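Local structure of heavy metal cation tricomponent efflux pump ZneA(CzcA-like) (Cupriavidus metallidurans, 4K0J) at residues 365-376 with 470-478; 377-388 with 459-470. The protein probably exports zinc ions across the inner membrane in exchange for protons, as the RND-type pump of a three-component heavy-metal efflux system. One frame throughout, in Å; residues are numbered along the deposited sequence.

Interaction 1: residues 365-376 with 470-478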
loop_
_atom_site.group_PDB
_atom_site.type_symbol
_atom_site.label_atom_id
_atom_site.label_comp_id
_atom_site.label_asym_id
_atom_site.label_seq_id
_atom_site.Cartn_x
_atom_site.Cartn_y
_atom_site.Cartn_z
ATOM N N THR C 365 -16.651 -18.331 -36.718
ATOM C CA THR C 365 -16.741 -18.505 -35.278
ATOM C C THR C 365 -15.381 -18.174 -34.662
ATOM O O THR C 365 -15.299 -17.569 -33.591
ATOM C CB THR C 365 -17.142 -19.943 -34.913
ATOM O OG1 THR C 365 -18.443 -20.226 -35.444
ATOM C CG2 THR C 365 -17.168 -20.124 -33.405
ATOM N N ILE C 366 -14.320 -18.567 -35.361
ATOM C CA ILE C 366 -12.949 -18.313 -34.919
ATOM C C ILE C 366 -12.640 -16.829 -34.681
ATOM O O ILE C 366 -12.172 -16.472 -33.602
ATOM C CB ILE C 366 -11.908 -18.936 -35.889
ATOM C CG1 ILE C 366 -12.086 -20.453 -35.959
ATOM C CG2 ILE C 366 -10.492 -18.577 -35.459
ATOM C CD1 ILE C 366 -11.286 -21.116 -37.054
ATOM N N PRO C 367 -12.902 -15.954 -35.673
ATOM C CA PRO C 367 -12.617 -14.544 -35.387
ATOM C C PRO C 367 -13.608 -13.948 -34.392
ATOM O O PRO C 367 -13.251 -13.046 -33.631
ATOM C CB PRO C 367 -12.777 -13.873 -36.754
ATOM C CG PRO C 367 -13.736 -14.737 -37.480
ATOM C CD PRO C 367 -13.416 -16.135 -37.045
ATOM N N LEU C 368 -14.837 -14.449 -34.402
ATOM C CA LEU C 368 -15.860 -13.970 -33.482
ATOM C C LEU C 368 -15.478 -14.266 -32.040
ATOM O O LEU C 368 -15.487 -13.375 -31.194
ATOM C CB LEU C 368 -17.218 -14.595 -33.806
ATOM C CG LEU C 368 -18.218 -13.725 -34.574
ATOM C CD1 LEU C 368 -17.569 -13.073 -35.785
ATOM C CD2 LEU C 368 -19.419 -14.551 -34.995
ATOM N N SER C 369 -15.134 -15.521 -31.768
ATOM C CA SER C 369 -14.745 -15.931 -30.423
ATOM C C SER C 369 -13.494 -15.197 -29.947
ATOM O O SER C 369 -13.409 -14.782 -28.793
ATOM C CB SER C 369 -14.520 -17.442 -30.373
ATOM O OG SER C 369 -15.703 -18.137 -30.718
ATOM N N LEU C 370 -12.531 -15.042 -30.846
ATOM C CA LEU C 370 -11.295 -14.337 -30.531
ATOM C C LEU C 370 -11.574 -12.907 -30.070
ATOM O O LEU C 370 -11.054 -12.464 -29.045
ATOM C CB LEU C 370 -10.353 -14.342 -31.738
ATOM C CG LEU C 370 -9.334 -15.484 -31.816
ATOM C CD1 LEU C 370 -9.938 -16.817 -31.383
ATOM C CD2 LEU C 370 -8.749 -15.587 -33.223
ATOM N N LEU C 371 -12.406 -12.194 -30.823
ATOM C CA LEU C 371 -12.823 -10.854 -30.432
ATOM C C LEU C 371 -13.656 -10.896 -29.160
ATOM O O LEU C 371 -13.658 -9.952 -28.368
ATOM C CB LEU C 371 -13.626 -10.201 -31.555
ATOM C CG LEU C 371 -12.788 -9.941 -32.802
ATOM C CD1 LEU C 371 -13.597 -9.233 -33.874
ATOM C CD2 LEU C 371 -11.556 -9.133 -32.425
ATOM N N MET C 372 -14.356 -12.008 -28.966
ATOM C CA MET C 372 -15.233 -12.173 -27.821
ATOM C C MET C 372 -14.449 -12.666 -26.611
ATOM O O MET C 372 -14.985 -12.758 -25.507
ATOM C CB MET C 372 -16.347 -13.155 -28.173
ATOM C CG MET C 372 -17.606 -13.020 -27.345
ATOM S SD MET C 372 -19.036 -13.536 -28.310
ATOM C CE MET C 372 -18.371 -14.965 -29.157
ATOM N N ALA C 373 -13.177 -12.982 -26.828
ATOM C CA ALA C 373 -12.303 -13.419 -25.744
ATOM C C ALA C 373 -11.355 -12.297 -25.337
ATOM O O ALA C 373 -10.928 -12.223 -24.185
ATOM C CB ALA C 373 -11.524 -14.655 -26.152
ATOM N N PHE C 374 -11.029 -11.429 -26.291
ATOM C CA PHE C 374 -10.167 -10.281 -26.030
ATOM C C PHE C 374 -10.795 -9.362 -24.992
ATOM O O PHE C 374 -10.129 -8.915 -24.059
ATOM C CB PHE C 374 -9.917 -9.498 -27.319
ATOM C CG PHE C 374 -9.099 -10.242 -28.330
ATOM C CD1 PHE C 374 -9.211 -9.955 -29.678
ATOM C CD2 PHE C 374 -8.215 -11.232 -27.932
ATOM C CE1 PHE C 374 -8.453 -10.640 -30.609
ATOM C CE2 PHE C 374 -7.459 -11.918 -28.857
ATOM C CZ PHE C 374 -7.577 -11.623 -30.195
ATOM N N ILE C 375 -12.084 -9.091 -25.172
ATOM C CA ILE C 375 -12.843 -8.237 -24.263
ATOM C C ILE C 375 -12.763 -8.728 -22.816
ATOM O O ILE C 375 -12.528 -7.940 -21.895
ATOM C CB ILE C 375 -14.322 -8.113 -24.715
ATOM C CG1 ILE C 375 -15.187 -7.536 -23.593
ATOM C CG2 ILE C 375 -14.866 -9.460 -25.170
ATOM C CD1 ILE C 375 -16.630 -7.320 -23.985
ATOM N N LEU C 376 -12.935 -10.032 -22.625
ATOM C CA LEU C 376 -12.877 -10.620 -21.294
ATOM C C LEU C 376 -11.461 -10.584 -20.728
ATOM O O LEU C 376 -11.269 -10.566 -19.511
ATOM C CB LEU C 376 -13.414 -12.049 -21.318
ATOM C CG LEU C 376 -14.853 -12.157 -21.823
ATOM C CD1 LEU C 376 -15.387 -13.563 -21.622
ATOM C CD2 LEU C 376 -15.741 -11.136 -21.131
ATOM N N PHE C 470 -12.572 -18.302 -22.190
ATOM C CA PHE C 470 -13.466 -17.276 -22.713
ATOM C C PHE C 470 -13.890 -17.582 -24.143
ATOM O O PHE C 470 -15.077 -17.552 -24.462
ATOM C CB PHE C 470 -12.788 -15.904 -22.664
ATOM C CG PHE C 470 -12.240 -15.547 -21.315
ATOM C CD1 PHE C 470 -12.883 -15.955 -20.160
ATOM C CD2 PHE C 470 -11.074 -14.808 -21.206
ATOM C CE1 PHE C 470 -12.373 -15.630 -18.921
ATOM C CE2 PHE C 470 -10.556 -14.478 -19.970
ATOM C CZ PHE C 470 -11.205 -14.889 -18.825
ATOM N N ALA C 471 -12.915 -17.881 -24.997
ATOM C CA ALA C 471 -13.195 -18.176 -26.397
ATOM C C ALA C 471 -14.049 -19.427 -26.542
ATOM O O ALA C 471 -14.793 -19.565 -27.508
ATOM C CB ALA C 471 -11.910 -18.327 -27.176
ATOM N N LEU C 472 -13.934 -20.337 -25.579
ATOM C CA LEU C 472 -14.695 -21.577 -25.605
ATOM C C LEU C 472 -16.143 -21.263 -25.287
ATOM O O LEU C 472 -17.057 -21.726 -25.974
ATOM C CB LEU C 472 -14.140 -22.571 -24.585
ATOM C CG LEU C 472 -14.199 -24.056 -24.943
ATOM C CD1 LEU C 472 -15.633 -24.548 -24.988
ATOM C CD2 LEU C 472 -13.499 -24.308 -26.267
ATOM N N PHE C 473 -16.348 -20.469 -24.239
ATOM C CA PHE C 473 -17.692 -20.043 -23.883
ATOM C C PHE C 473 -18.308 -19.222 -25.014
ATOM O O PHE C 473 -19.523 -19.224 -25.207
ATOM C CB PHE C 473 -17.684 -19.238 -22.586
ATOM C CG PHE C 473 -19.051 -18.822 -22.131
ATOM C CD1 PHE C 473 -19.941 -19.757 -21.624
ATOM C CD2 PHE C 473 -19.449 -17.499 -22.216
ATOM C CE1 PHE C 473 -21.205 -19.379 -21.207
ATOM C CE2 PHE C 473 -20.712 -17.115 -21.800
ATOM C CZ PHE C 473 -21.590 -18.056 -21.295
ATOM N N GLY C 474 -17.456 -18.528 -25.760
ATOM C CA GLY C 474 -17.897 -17.771 -26.914
ATOM C C GLY C 474 -18.310 -18.689 -28.047
ATOM O O GLY C 474 -19.264 -18.407 -28.767
ATOM N N ALA C 475 -17.589 -19.794 -28.200
ATOM C CA ALA C 475 -17.905 -20.788 -29.218
ATOM C C ALA C 475 -19.250 -21.419 -28.901
ATOM O O ALA C 475 -20.057 -21.682 -29.797
ATOM C CB ALA C 475 -16.823 -21.850 -29.273
ATOM N N LEU C 476 -19.476 -21.663 -27.615
ATOM C CA LEU C 476 -20.765 -22.139 -27.136
ATOM C C LEU C 476 -21.861 -21.131 -27.467
ATOM O O LEU C 476 -22.883 -21.477 -28.056
ATOM C CB LEU C 476 -20.710 -22.366 -25.626
ATOM C CG LEU C 476 -22.046 -22.638 -24.936
ATOM C CD1 LEU C 476 -22.654 -23.936 -25.447
ATOM C CD2 LEU C 476 -21.874 -22.670 -23.426
ATOM N N LEU C 477 -21.625 -19.878 -27.095
ATOM C CA LEU C 477 -22.597 -18.806 -27.281
ATOM C C LEU C 477 -22.818 -18.455 -28.758
ATOM O O LEU C 477 -23.739 -17.711 -29.091
ATOM C CB LEU C 477 -22.150 -17.564 -26.505
ATOM C CG LEU C 477 -23.179 -16.464 -26.232
ATOM C CD1 LEU C 477 -24.225 -16.949 -25.239
ATOM C CD2 LEU C 477 -22.499 -15.198 -25.729
ATOM N N VAL C 478 -21.976 -18.986 -29.638
ATOM C CA VAL C 478 -22.102 -18.721 -31.071
ATOM C C VAL C 478 -22.790 -19.872 -31.791
ATOM O O VAL C 478 -23.711 -19.662 -32.577
ATOM C CB VAL C 478 -20.725 -18.464 -31.729
ATOM C CG1 VAL C 478 -20.779 -18.725 -33.228
ATOM C CG2 VAL C 478 -20.260 -17.047 -31.450
#

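Interaction 2: residues 377-388 with 459-470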
loop_
_atom_site.group_PDB
_atom_site.type_symbol
_atom_site.label_atom_id
_atom_site.label_comp_id
_atom_site.label_asym_id
_atom_site.label_seq_id
_atom_site.Cartn_x
_atom_site.Cartn_y
_atom_site.Cartn_z
ATOM N N MET C 377 -10.472 -10.572 -21.614
ATOM C CA MET C 377 -9.087 -10.438 -21.192
ATOM C C MET C 377 -8.752 -8.968 -21.032
ATOM O O MET C 377 -7.816 -8.608 -20.324
ATOM C CB MET C 377 -8.143 -11.087 -22.199
ATOM C CG MET C 377 -8.296 -12.593 -22.298
ATOM S SD MET C 377 -7.009 -13.332 -23.312
ATOM C CE MET C 377 -7.074 -12.262 -24.745
ATOM N N HIS C 378 -9.530 -8.120 -21.692
ATOM C CA HIS C 378 -9.341 -6.681 -21.594
ATOM C C HIS C 378 -9.819 -6.169 -20.241
ATOM O O HIS C 378 -9.215 -5.267 -19.661
ATOM C CB HIS C 378 -10.087 -5.962 -22.722
ATOM C CG HIS C 378 -9.892 -4.478 -22.730
ATOM N ND1 HIS C 378 -10.603 -3.627 -21.911
ATOM C CD2 HIS C 378 -9.068 -3.691 -23.463
ATOM C CE1 HIS C 378 -10.224 -2.382 -22.135
ATOM N NE2 HIS C 378 -9.294 -2.393 -23.074
ATOM N N HIS C 379 -10.905 -6.751 -19.739
ATOM C CA HIS C 379 -11.494 -6.290 -18.488
ATOM C C HIS C 379 -10.976 -7.041 -17.261
ATOM O O HIS C 379 -11.080 -6.546 -16.141
ATOM C CB HIS C 379 -13.021 -6.333 -18.559
ATOM C CG HIS C 379 -13.602 -5.351 -19.529
ATOM N ND1 HIS C 379 -13.662 -3.998 -19.270
ATOM C CD2 HIS C 379 -14.141 -5.525 -20.759
ATOM C CE1 HIS C 379 -14.216 -3.380 -20.299
ATOM N NE2 HIS C 379 -14.516 -4.283 -21.215
ATOM N N PHE C 380 -10.419 -8.230 -17.473
ATOM C CA PHE C 380 -9.734 -8.942 -16.397
ATOM C C PHE C 380 -8.258 -8.540 -16.404
ATOM O O PHE C 380 -7.474 -8.987 -15.566
ATOM C CB PHE C 380 -9.891 -10.460 -16.554
ATOM C CG PHE C 380 -9.656 -11.240 -15.279
ATOM C CD1 PHE C 380 -10.692 -11.460 -14.386
ATOM C CD2 PHE C 380 -8.405 -11.764 -14.982
ATOM C CE1 PHE C 380 -10.482 -12.178 -13.217
ATOM C CE2 PHE C 380 -8.190 -12.481 -13.815
ATOM C CZ PHE C 380 -9.228 -12.688 -12.933
ATOM N N LYS C 381 -7.901 -7.688 -17.364
ATOM C CA LYS C 381 -6.542 -7.164 -17.511
ATOM C C LYS C 381 -5.516 -8.245 -17.857
ATOM O O LYS C 381 -4.326 -8.098 -17.583
ATOM C CB LYS C 381 -6.117 -6.390 -16.258
ATOM C CG LYS C 381 -7.068 -5.273 -15.863
ATOM C CD LYS C 381 -7.295 -4.316 -17.017
ATOM C CE LYS C 381 -8.021 -3.069 -16.554
ATOM N NZ LYS C 381 -7.235 -2.355 -15.511
ATOM N N ILE C 382 -5.983 -9.329 -18.465
ATOM C CA ILE C 382 -5.105 -10.424 -18.863
ATOM C C ILE C 382 -4.265 -10.015 -20.067
ATOM O O ILE C 382 -4.786 -9.454 -21.031
ATOM C CB ILE C 382 -5.921 -11.694 -19.184
ATOM C CG1 ILE C 382 -6.668 -12.152 -17.935
ATOM C CG2 ILE C 382 -5.026 -12.816 -19.705
ATOM C CD1 ILE C 382 -7.761 -13.136 -18.217
ATOM N N PRO C 383 -2.952 -10.285 -20.010
ATOM C CA PRO C 383 -2.071 -9.908 -21.118
ATOM C C PRO C 383 -2.287 -10.782 -22.345
ATOM O O PRO C 383 -3.078 -11.726 -22.309
ATOM C CB PRO C 383 -0.673 -10.156 -20.547
ATOM C CG PRO C 383 -0.879 -11.233 -19.537
ATOM C CD PRO C 383 -2.210 -10.926 -18.910
ATOM N N ALA C 384 -1.582 -10.458 -23.423
ATOM C CA ALA C 384 -1.626 -11.255 -24.637
ATOM C C ALA C 384 -0.292 -11.965 -24.855
ATOM O O ALA C 384 0.493 -11.579 -25.720
ATOM C CB ALA C 384 -1.969 -10.383 -25.824
ATOM N N ASN C 385 -0.038 -12.991 -24.050
ATOM C CA ASN C 385 1.121 -13.854 -24.241
ATOM C C ASN C 385 1.155 -14.457 -25.640
ATOM O O ASN C 385 0.322 -15.287 -25.992
ATOM C CB ASN C 385 1.120 -14.982 -23.211
ATOM C CG ASN C 385 1.981 -14.679 -22.009
ATOM O OD1 ASN C 385 2.494 -13.569 -21.854
ATOM N ND2 ASN C 385 2.143 -15.670 -21.140
ATOM N N LEU C 386 2.127 -14.037 -26.435
ATOM C CA LEU C 386 2.276 -14.564 -27.777
ATOM C C LEU C 386 2.742 -16.014 -27.738
ATOM O O LEU C 386 2.380 -16.805 -28.602
ATOM C CB LEU C 386 3.262 -13.706 -28.560
ATOM C CG LEU C 386 2.916 -12.216 -28.561
ATOM C CD1 LEU C 386 4.147 -11.376 -28.853
ATOM C CD2 LEU C 386 1.810 -11.918 -29.565
ATOM N N LEU C 387 3.541 -16.356 -26.730
ATOM C CA LEU C 387 4.051 -17.719 -26.578
ATOM C C LEU C 387 2.932 -18.728 -26.361
ATOM O O LEU C 387 3.045 -19.885 -26.766
ATOM C CB LEU C 387 5.037 -17.810 -25.414
ATOM C CG LEU C 387 6.434 -17.224 -25.617
ATOM C CD1 LEU C 387 7.361 -17.627 -24.474
ATOM C CD2 LEU C 387 7.008 -17.649 -26.962
ATOM N N SER C 388 1.853 -18.291 -25.718
ATOM C CA SER C 388 0.748 -19.189 -25.402
ATOM C C SER C 388 -0.442 -19.020 -26.351
ATOM O O SER C 388 -1.226 -19.949 -26.538
ATOM C CB SER C 388 0.314 -19.022 -23.942
ATOM O OG SER C 388 -0.352 -17.788 -23.738
ATOM N N LYS C 459 3.083 -18.518 -14.932
ATOM C CA LYS C 459 3.292 -17.294 -15.711
ATOM C C LYS C 459 3.404 -17.594 -17.204
ATOM O O LYS C 459 2.927 -16.830 -18.044
ATOM C CB LYS C 459 4.544 -16.555 -15.239
ATOM C CG LYS C 459 4.488 -16.075 -13.801
ATOM C CD LYS C 459 5.886 -15.958 -13.208
ATOM C CE LYS C 459 5.835 -15.900 -11.690
ATOM N NZ LYS C 459 7.169 -16.135 -11.070
ATOM N N LEU C 460 4.027 -18.722 -17.526
ATOM C CA LEU C 460 4.178 -19.132 -18.913
ATOM C C LEU C 460 2.837 -19.528 -19.549
ATOM O O LEU C 460 2.482 -19.034 -20.621
ATOM C CB LEU C 460 5.178 -20.284 -19.008
ATOM C CG LEU C 460 5.885 -20.457 -20.352
ATOM C CD1 LEU C 460 6.621 -19.181 -20.739
ATOM C CD2 LEU C 460 6.850 -21.631 -20.298
ATOM N N PHE C 461 2.092 -20.407 -18.878
ATOM C CA PHE C 461 0.868 -20.983 -19.441
ATOM C C PHE C 461 -0.397 -20.581 -18.701
ATOM O O PHE C 461 -1.179 -21.441 -18.308
ATOM C CB PHE C 461 0.955 -22.510 -19.440
ATOM C CG PHE C 461 1.816 -23.068 -20.528
ATOM C CD1 PHE C 461 3.184 -23.189 -20.356
ATOM C CD2 PHE C 461 1.256 -23.473 -21.726
ATOM C CE1 PHE C 461 3.978 -23.701 -21.361
ATOM C CE2 PHE C 461 2.044 -23.986 -22.735
ATOM C CZ PHE C 461 3.406 -24.100 -22.552
ATOM N N SER C 462 -0.604 -19.284 -18.507
ATOM C CA SER C 462 -1.825 -18.803 -17.855
ATOM C C SER C 462 -2.767 -18.023 -18.777
ATOM O O SER C 462 -3.971 -18.284 -18.773
ATOM C CB SER C 462 -1.512 -17.989 -16.594
ATOM O OG SER C 462 -2.691 -17.419 -16.055
ATOM N N PRO C 463 -2.236 -17.059 -19.560
ATOM C CA PRO C 463 -3.128 -16.356 -20.488
ATOM C C PRO C 463 -3.792 -17.299 -21.477
ATOM O O PRO C 463 -4.896 -17.014 -21.932
ATOM C CB PRO C 463 -2.180 -15.415 -21.231
ATOM C CG PRO C 463 -1.091 -15.158 -20.264
ATOM C CD PRO C 463 -0.889 -16.457 -19.551
ATOM N N MET C 464 -3.131 -18.405 -21.802
ATOM C CA MET C 464 -3.733 -19.401 -22.680
ATOM C C MET C 464 -4.982 -20.003 -22.054
ATOM O O MET C 464 -5.988 -20.190 -22.729
ATOM C CB MET C 464 -2.751 -20.521 -23.004
ATOM C CG MET C 464 -3.376 -21.630 -23.834
ATOM S SD MET C 464 -2.389 -23.126 -23.833
ATOM C CE MET C 464 -0.823 -22.471 -24.405
ATOM N N ALA C 465 -4.907 -20.316 -20.765
ATOM C CA ALA C 465 -6.018 -20.946 -20.064
ATOM C C ALA C 465 -7.249 -20.054 -20.102
ATOM O O ALA C 465 -8.358 -20.513 -20.384
ATOM C CB ALA C 465 -5.631 -21.253 -18.633
ATOM N N PHE C 466 -7.042 -18.772 -19.831
ATOM C CA PHE C 466 -8.137 -17.815 -19.837
ATOM C C PHE C 466 -8.666 -17.569 -21.243
ATOM O O PHE C 466 -9.869 -17.632 -21.477
ATOM C CB PHE C 466 -7.697 -16.498 -19.211
ATOM C CG PHE C 466 -7.566 -16.554 -17.720
ATOM C CD1 PHE C 466 -8.690 -16.654 -16.917
ATOM C CD2 PHE C 466 -6.321 -16.492 -17.117
ATOM C CE1 PHE C 466 -8.576 -16.701 -15.541
ATOM C CE2 PHE C 466 -6.200 -16.536 -15.741
ATOM C CZ PHE C 466 -7.329 -16.641 -14.952
ATOM N N ALA C 467 -7.758 -17.285 -22.171
ATOM C CA ALA C 467 -8.129 -17.024 -23.555
ATOM C C ALA C 467 -8.964 -18.171 -24.098
ATOM O O ALA C 467 -10.021 -17.961 -24.687
ATOM C CB ALA C 467 -6.888 -16.827 -24.403
ATOM N N VAL C 468 -8.485 -19.387 -23.870
ATOM C CA VAL C 468 -9.187 -20.585 -24.304
ATOM C C VAL C 468 -10.532 -20.722 -23.603
ATOM O O VAL C 468 -11.517 -21.068 -24.238
ATOM C CB VAL C 468 -8.340 -21.856 -24.080
ATOM C CG1 VAL C 468 -9.198 -23.104 -24.187
ATOM C CG2 VAL C 468 -7.197 -21.910 -25.079
ATOM N N GLY C 469 -10.576 -20.440 -22.304
ATOM C CA GLY C 469 -11.830 -20.508 -21.570
ATOM C C GLY C 469 -12.891 -19.592 -22.160
ATOM O O GLY C 469 -13.962 -20.039 -22.587
ATOM N N PHE C 470 -12.572 -18.302 -22.190
ATOM C CA PHE C 470 -13.466 -17.276 -22.713
ATOM C C PHE C 470 -13.890 -17.582 -24.143
ATOM O O PHE C 470 -15.077 -17.552 -24.462
ATOM C CB PHE C 470 -12.788 -15.904 -22.664
ATOM C CG PHE C 470 -12.240 -15.547 -21.315
ATOM C CD1 PHE C 470 -12.883 -15.955 -20.160
ATOM C CD2 PHE C 470 -11.074 -14.808 -21.206
ATOM C CE1 PHE C 470 -12.373 -15.630 -18.921
ATOM C CE2 PHE C 470 -10.556 -14.478 -19.970
ATOM C CZ PHE C 470 -11.205 -14.889 -18.825
#

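Interaction 1: residues 365-376 with 470-478
Leu376 lies over one face of the Phe470 ring, its CB 3.8 Å from the ring centroid and 20° off the ring normal, a CH-pi contact displaced toward the rim. Its side chain runs obliquely over the phenylalanine, and CD1 reaches back to Phe470 CB. With chi1 at -53°, Phe470 has its ring anti to its own carbonyl carbon, a setting that brings the ring under Leu376 while leaving CB against the methyl group of Ala373. One step along, the two helices meet through small groups: Ala373 CB sits 3.8 Å from Ala471 CB, and Ser369 CB rests on the carbonyl oxygen of Ala471. Here the CA atoms of Ser369 and Ala471 are 4.9 Å apart. Ser369 OG turns back to its own helix and donates to Thr365 O (3.0 Å), approaching from above the carbonyl plane; that oxygen also accepts the backbone N-H of Ser369, so the hydroxyl is held within its own helix although it faces the other. Both segments belong to predicted transmembrane helices of the RND permease fold, packed at 130° between their N-to-C directions with the segment axes 8.0 Å apart at closest approach. Gly474 gives Met372 room to lay its methyl group on the bare backbone; the methionine is bent at its last torsion, which carries CE to within 3.6 Å of Gly474 O. The same methyl group touches Val478 CG2. The other branch of Val478, CG1, passes beside Thr365, the two side chains running in opposite directions, and contacts OG1 at 3.6 Å. Helix 13-31 flanks this end, with Val23 against Met372 and Phe20 against Val478, while helix 433-447 packs on Leu472 and Leu476.

Interaction 2: residues 377-388 with 459-470
Segment 377-388 leaves its helix at Lys381, which has positive phi, and runs past helix 463-470 as an extended link before turning into helix again at 386, its backbone coming nearest where the CA atoms of Ser388 and Met464 lie 5.2 Å apart. Ile382 inserts CD1 between two aromatic side chains: it meets Phe466 at CB and CG (3.5 Å to CG), the side chains crossing at about a right angle, and reaches the edge of the Phe470 ring at CE2. Met377 CG arrives at that same edge, near the ring plane, and an extended chi2 (-172°) carries SD out beside Ala467 CB, 3.7 Å away. Phe380 meets Phe466 obliquely, the planes at 32°. The link is the short connection between two predicted transmembrane helices of the RND fold, and its strand 384-385 pairs in parallel with strand 36-37. Pro463, the first residue of its helix, packs against Ile382 CG2, the Pro383 ring and the amide of Asn385. From there Asn385 ND2 makes two weak hydrogen bonds, to Lys459 O and Leu460 O, each 3.4 Å long and bent, so one amide nitrogen reaches two successive backbone carbonyls. Ser388 CB abuts Met464 CB at 3.5 Å. Lys459 turns its amine to Asp44 in a salt bridge.

Overall arrangement
Interactions 1 and 2 follow one another along the same pair of helices, 365-379 and 463-479, with centres about 13 Å apart. Phe470 takes part in both, and Ala373 of interaction 1 touches the backbone oxygen of Ala467 in interaction 2 at 3.9 Å from its CB. In chain order interaction 2 is nested within interaction 1: 365-376 leads directly into 377-388, and 459-470 into 470-478. Interaction 1 joins the helices within the predicted membrane region, about 31 Å from the chain centre; interaction 2, about 18 Å from it, joins the connections and helix ends. Together they make one continuous seam in the transmembrane part of the pump, reaching toward its large extramembrane portion.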